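Local coordinates for protein FdxN element excision controlling factor XisI (Anabaena variabilis ATCC 29413, PDB 2NVM) that probably helps control excision of the fdxN element, a site-specific recombination of nitrogen-fixation genes in cyanobacteria, in complex with XisF and XisH, at residues 11-16 against 54-59; 80-85 against 105-110. All blocks are in the same frame, centred on the assembly; numbering follows the deposited sequence.

Contact 1: residues 11-16 against 54-59; sequences TIQEII and DQYLWL
Segment 11-16 of helix 4-23 lies over strand segment 55-59 with the two N-to-C directions only 6° apart and the axes 9.5 Å from each other at closest; Q13 and Y56 have the nearest CA atoms, at 7.4 Å. The helix contributes side chains alone, which meet both side chains and backbone of the strand, and the contact is almost wholly apolar. I12 and I16, one helical turn apart, both point toward the strand. I12 lies over one face of the Y56 ring, roughly perpendicular to the tyrosine side chain. Its CG1, 4.1 Å from the ring centroid and 23° off the normal, makes a CH-pi contact that is only approximate, the I12 end being doubtfully placed. Q13 comes in obliquely beside the same ring, with CG 3.4 Å from Y56 CE1. I16 CG1 stands anti to the backbone N (chi1 -157°) and the chain continues extended, which carries CD1 to the strand backbone, 3.6 Å from Y56 C. The same methyl lies 3.9 Å from Y56 CB and 4.3 Å from W58 CB. The far end of the phenol is anchored: Y56 OH donates to the anti lone pair of D54 OD1, at 2.8 Å. That oxygen also takes part in a salt bridge with R9, on the same helix. Helix 4-23 thus packs on the sheet. I49 of strand 44-50 touches Q13, I16 and Y56, while L76 of strand 67-79 touches I12. On the strand's other side, L57 packs on L59 of the second subunit.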
# COMPACT_ATOMS: atom_id res chain seq x y z
N THR B 11 -16.50 7.10 1.42
CA THR B 11 -15.93 8.25 2.13
C THR B 11 -14.40 8.27 2.07
O THR B 11 -13.82 9.24 1.60
CB THR B 11 -16.40 8.30 3.63
OG1 THR B 11 -17.83 8.40 3.67
CG2 THR B 11 -15.83 9.50 4.39
N ILE B 12 -13.78 7.17 2.48
CA ILE B 12 -12.31 7.12 2.54
C ILE B 12 -11.68 7.07 1.11
O ILE B 12 -10.60 7.62 0.93
CB ILE B 12 -11.74 6.13 3.68
CG1 ILE B 12 -11.33 4.78 3.17
CG2 ILE B 12 -12.60 6.13 4.94
CD1 ILE B 12 -9.97 4.86 2.52
N GLN B 13 -12.36 6.49 0.12
CA GLN B 13 -11.88 6.51 -1.28
C GLN B 13 -11.94 7.93 -1.87
O GLN B 13 -11.01 8.34 -2.55
CB GLN B 13 -12.63 5.52 -2.16
CG GLN B 13 -12.27 4.08 -1.80
CD GLN B 13 -13.09 3.07 -2.55
OE1 GLN B 13 -13.89 2.34 -1.95
NE2 GLN B 13 -12.92 3.05 -3.88
N GLU B 14 -13.02 8.65 -1.56
CA GLU B 14 -13.20 10.04 -1.97
C GLU B 14 -12.14 10.92 -1.28
O GLU B 14 -11.59 11.80 -1.92
CB GLU B 14 -14.63 10.51 -1.62
CG GLU B 14 -15.08 11.83 -2.24
CD GLU B 14 -16.48 12.29 -1.78
OE1 GLU B 14 -17.15 13.02 -2.55
OE2 GLU B 14 -16.93 11.91 -0.66
N ILE B 15 -11.87 10.67 0.01
CA ILE B 15 -10.86 11.43 0.78
C ILE B 15 -9.43 11.20 0.23
O ILE B 15 -8.72 12.18 -0.07
CB ILE B 15 -10.90 11.10 2.31
CG1 ILE B 15 -12.15 11.70 2.97
CG2 ILE B 15 -9.68 11.65 3.07
CD1 ILE B 15 -12.43 11.14 4.37
N ILE B 16 -9.03 9.94 0.08
CA ILE B 16 -7.67 9.58 -0.39
C ILE B 16 -7.39 10.17 -1.80
O ILE B 16 -6.34 10.79 -1.99
CB ILE B 16 -7.36 8.03 -0.24
CG1 ILE B 16 -5.84 7.79 -0.19
CG2 ILE B 16 -8.06 7.20 -1.32
CD1 ILE B 16 -5.42 6.32 0.00
N ASP B 54 -10.20 -3.76 1.77
CA ASP B 54 -10.34 -2.47 2.48
C ASP B 54 -8.99 -1.87 2.90
O ASP B 54 -8.79 -1.51 4.06
CB ASP B 54 -11.32 -2.56 3.68
CG ASP B 54 -12.77 -2.69 3.28
OD1 ASP B 54 -13.22 -1.95 2.38
OD2 ASP B 54 -13.49 -3.45 3.94
N GLN B 55 -8.07 -1.84 1.93
CA GLN B 55 -6.72 -1.29 2.09
C GLN B 55 -6.62 -0.18 1.06
O GLN B 55 -6.89 -0.42 -0.13
CB GLN B 55 -5.67 -2.37 1.84
CG GLN B 55 -5.76 -3.60 2.76
CD GLN B 55 -5.50 -3.29 4.21
OE1 GLN B 55 -4.56 -2.57 4.53
NE2 GLN B 55 -6.31 -3.85 5.10
N TYR B 56 -6.27 1.01 1.53
CA TYR B 56 -6.20 2.24 0.71
C TYR B 56 -4.88 2.91 1.02
O TYR B 56 -4.68 3.40 2.13
CB TYR B 56 -7.41 3.15 1.08
CG TYR B 56 -8.73 2.41 1.00
CD1 TYR B 56 -9.41 2.26 -0.22
CD2 TYR B 56 -9.27 1.79 2.14
CE1 TYR B 56 -10.63 1.52 -0.29
CE2 TYR B 56 -10.48 1.06 2.08
CZ TYR B 56 -11.14 0.92 0.87
OH TYR B 56 -12.31 0.20 0.84
N LEU B 57 -3.98 2.96 0.03
CA LEU B 57 -2.65 3.51 0.24
C LEU B 57 -2.15 4.42 -0.88
O LEU B 57 -2.39 4.17 -2.04
CB LEU B 57 -1.71 2.34 0.50
CG LEU B 57 -0.24 2.66 0.86
CD1 LEU B 57 0.25 1.83 2.05
CD2 LEU B 57 0.67 2.55 -0.37
N TRP B 58 -1.43 5.45 -0.47
CA TRP B 58 -0.80 6.43 -1.30
C TRP B 58 0.66 6.46 -0.87
O TRP B 58 0.96 6.73 0.31
CB TRP B 58 -1.51 7.79 -1.15
CG TRP B 58 -0.81 9.00 -1.69
CD1 TRP B 58 0.10 9.03 -2.70
CD2 TRP B 58 -1.08 10.37 -1.35
NE1 TRP B 58 0.47 10.32 -2.96
CE2 TRP B 58 -0.23 11.17 -2.15
CE3 TRP B 58 -1.94 11.00 -0.42
CZ2 TRP B 58 -0.20 12.58 -2.06
CZ3 TRP B 58 -1.91 12.42 -0.33
CH2 TRP B 58 -1.04 13.19 -1.15
N LEU B 59 1.55 6.16 -1.82
CA LEU B 59 2.99 6.20 -1.61
C LEU B 59 3.69 6.90 -2.75
O LEU B 59 3.08 7.15 -3.78
CB LEU B 59 3.54 4.77 -1.44
CG LEU B 59 3.41 3.69 -2.53
CD1 LEU B 59 4.13 4.00 -3.81
CD2 LEU B 59 3.98 2.39 -1.97

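Contact 2: residues 80-85 against 105-110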
# COMPACT_ATOMS: atom_id res chain seq x y z
N ASN B 80 -12.77 -4.41 11.30
CA ASN B 80 -13.80 -4.64 12.34
C ASN B 80 -14.81 -3.48 12.44
O ASN B 80 -15.20 -3.05 13.53
CB ASN B 80 -13.13 -4.95 13.70
CG ASN B 80 -12.16 -6.15 13.63
OD1 ASN B 80 -12.47 -7.18 13.01
ND2 ASN B 80 -11.00 -6.02 14.29
N GLY B 81 -15.21 -2.97 11.27
CA GLY B 81 -16.14 -1.86 11.16
C GLY B 81 -15.61 -0.49 11.56
O GLY B 81 -16.42 0.41 11.79
N LYS B 82 -14.28 -0.32 11.65
CA LYS B 82 -13.65 0.97 12.01
C LYS B 82 -12.56 1.36 11.02
O LYS B 82 -11.90 0.49 10.46
CB LYS B 82 -13.11 0.94 13.44
CG LYS B 82 -14.22 0.70 14.47
CD LYS B 82 -13.78 0.95 15.90
CE LYS B 82 -14.95 0.71 16.86
NZ LYS B 82 -14.61 1.09 18.25
N ILE B 83 -12.39 2.67 10.84
CA ILE B 83 -11.40 3.26 9.94
C ILE B 83 -10.12 3.46 10.75
O ILE B 83 -10.13 4.15 11.76
CB ILE B 83 -11.90 4.62 9.35
CG1 ILE B 83 -13.16 4.37 8.47
CG2 ILE B 83 -10.80 5.33 8.54
CD1 ILE B 83 -13.86 5.62 8.01
N TRP B 84 -9.04 2.83 10.30
CA TRP B 84 -7.71 2.92 10.91
C TRP B 84 -6.86 3.83 10.06
O TRP B 84 -6.65 3.51 8.90
CB TRP B 84 -7.05 1.54 10.96
CG TRP B 84 -7.57 0.67 12.02
CD1 TRP B 84 -8.79 0.08 12.09
CD2 TRP B 84 -6.86 0.27 13.18
NE1 TRP B 84 -8.91 -0.65 13.24
CE2 TRP B 84 -7.73 -0.57 13.93
CE3 TRP B 84 -5.57 0.54 13.67
CZ2 TRP B 84 -7.34 -1.14 15.17
CZ3 TRP B 84 -5.17 -0.03 14.89
CH2 TRP B 84 -6.06 -0.87 15.63
N ILE B 85 -6.42 4.96 10.60
CA ILE B 85 -5.51 5.89 9.91
C ILE B 85 -4.12 5.44 10.38
O ILE B 85 -3.70 5.76 11.50
CB ILE B 85 -5.77 7.38 10.21
CG1 ILE B 85 -7.25 7.74 9.96
CG2 ILE B 85 -4.82 8.25 9.37
CD1 ILE B 85 -7.61 9.19 10.30
N GLN B 105 -16.42 9.73 15.77
CA GLN B 105 -15.03 9.62 16.30
C GLN B 105 -14.70 8.24 16.89
O GLN B 105 -13.55 7.82 16.85
CB GLN B 105 -14.71 10.71 17.33
CG GLN B 105 -14.78 12.14 16.81
N THR B 106 -15.73 7.55 17.41
CA THR B 106 -15.59 6.18 17.95
C THR B 106 -15.26 5.12 16.88
O THR B 106 -14.85 4.01 17.26
CB THR B 106 -16.84 5.71 18.75
OG1 THR B 106 -17.98 5.65 17.88
CG2 THR B 106 -17.11 6.65 19.91
N ASP B 107 -15.50 5.42 15.59
CA ASP B 107 -15.17 4.54 14.45
C ASP B 107 -13.88 4.94 13.67
O ASP B 107 -13.61 4.39 12.61
CB ASP B 107 -16.39 4.40 13.51
CG ASP B 107 -17.54 3.59 14.13
OD1 ASP B 107 -17.30 2.65 14.93
OD2 ASP B 107 -18.70 3.85 13.77
N ILE B 108 -13.09 5.88 14.23
CA ILE B 108 -11.81 6.36 13.69
C ILE B 108 -10.71 5.99 14.71
O ILE B 108 -10.82 6.35 15.86
CB ILE B 108 -11.81 7.91 13.48
CG1 ILE B 108 -12.93 8.33 12.51
CG2 ILE B 108 -10.45 8.39 12.95
CD1 ILE B 108 -13.00 9.83 12.22
N ILE B 109 -9.68 5.26 14.27
CA ILE B 109 -8.53 4.86 15.12
C ILE B 109 -7.26 5.43 14.50
O ILE B 109 -7.00 5.23 13.31
CB ILE B 109 -8.39 3.32 15.24
CG1 ILE B 109 -9.67 2.72 15.82
CG2 ILE B 109 -7.18 2.96 16.12
CD1 ILE B 109 -9.63 1.25 15.99
N LEU B 110 -6.46 6.12 15.32
CA LEU B 110 -5.18 6.65 14.90
C LEU B 110 -4.16 5.56 15.18
O LEU B 110 -3.56 5.50 16.25
CB LEU B 110 -4.83 7.98 15.57
CG LEU B 110 -5.85 9.09 15.34
CD1 LEU B 110 -5.34 10.36 16.03
CD2 LEU B 110 -6.17 9.35 13.84
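A beta-alpha-beta unit is closed here: strand 82-87 runs into helix 93-100, and the chain returns as strand 108-110, parallel to the first. I83 pairs with I108 and W84 with I109. Three backbone bonds hold the strands, each 2.8 Å long: I83 N to D107 O, I109 N to I83 O, and I85 N to I109 O. Their angles at hydrogen are all above 160°. W84 and I109 run alongside each other on one face of the sheet. I109 CG2 sits over the six-membered ring, 3.8 Å from its centroid and 10° off the normal, a CH-pi contact. I109 CD1 covers the same indole nearer its rim, 3.3 Å from W84 CE2. With an alanine in place of W84, I109 CG2 and CD1 would probably lose the flat surface they rest on, leaving a gap on this face of the sheet. On the other face I85 CD1 touches I108 CG2 at 4.0 Å and L110 CD2 at 3.8 Å. K82 reaches across the strand ends. Its CG is anti to the carbonyl carbon (chi1 -61°) and the rest of the chain is extended, which lays it across D107 and brings NZ to T106 O, 3.1 Å away. The same NZ makes a salt bridge to the terminal carboxylate of A126. D107 OD2 is hydrogen-bonded to Y8 OH. D107 OD1 is too far from K82 NZ for a salt bridge, so the opposite charges probably add only a diffuse attraction. W84 NE1, by contrast, is buried without a partner in the model; the indole is held by packing.

Contacts 1 and 2 reach the same mixed sheet, with centres about 13 Å apart. Strand 67-79 lies between them, pairing antiparallel with strand 55-61 and with strand 82-87. They meet directly through I12, whose CG2 lies 3.4 Å from I83 CD1 in the model. One residue of helix 4-23 thus touches both the strand of contact 1 and the first strand of contact 2. Y8, on the same helix, also packs on I83. Contact 1 lies near the middle of the chain, contact 2 farther out, about 11 Å from its centre. Both segments of contact 1 precede those of contact 2 in the sequence. No ligand or active site is identified near either one.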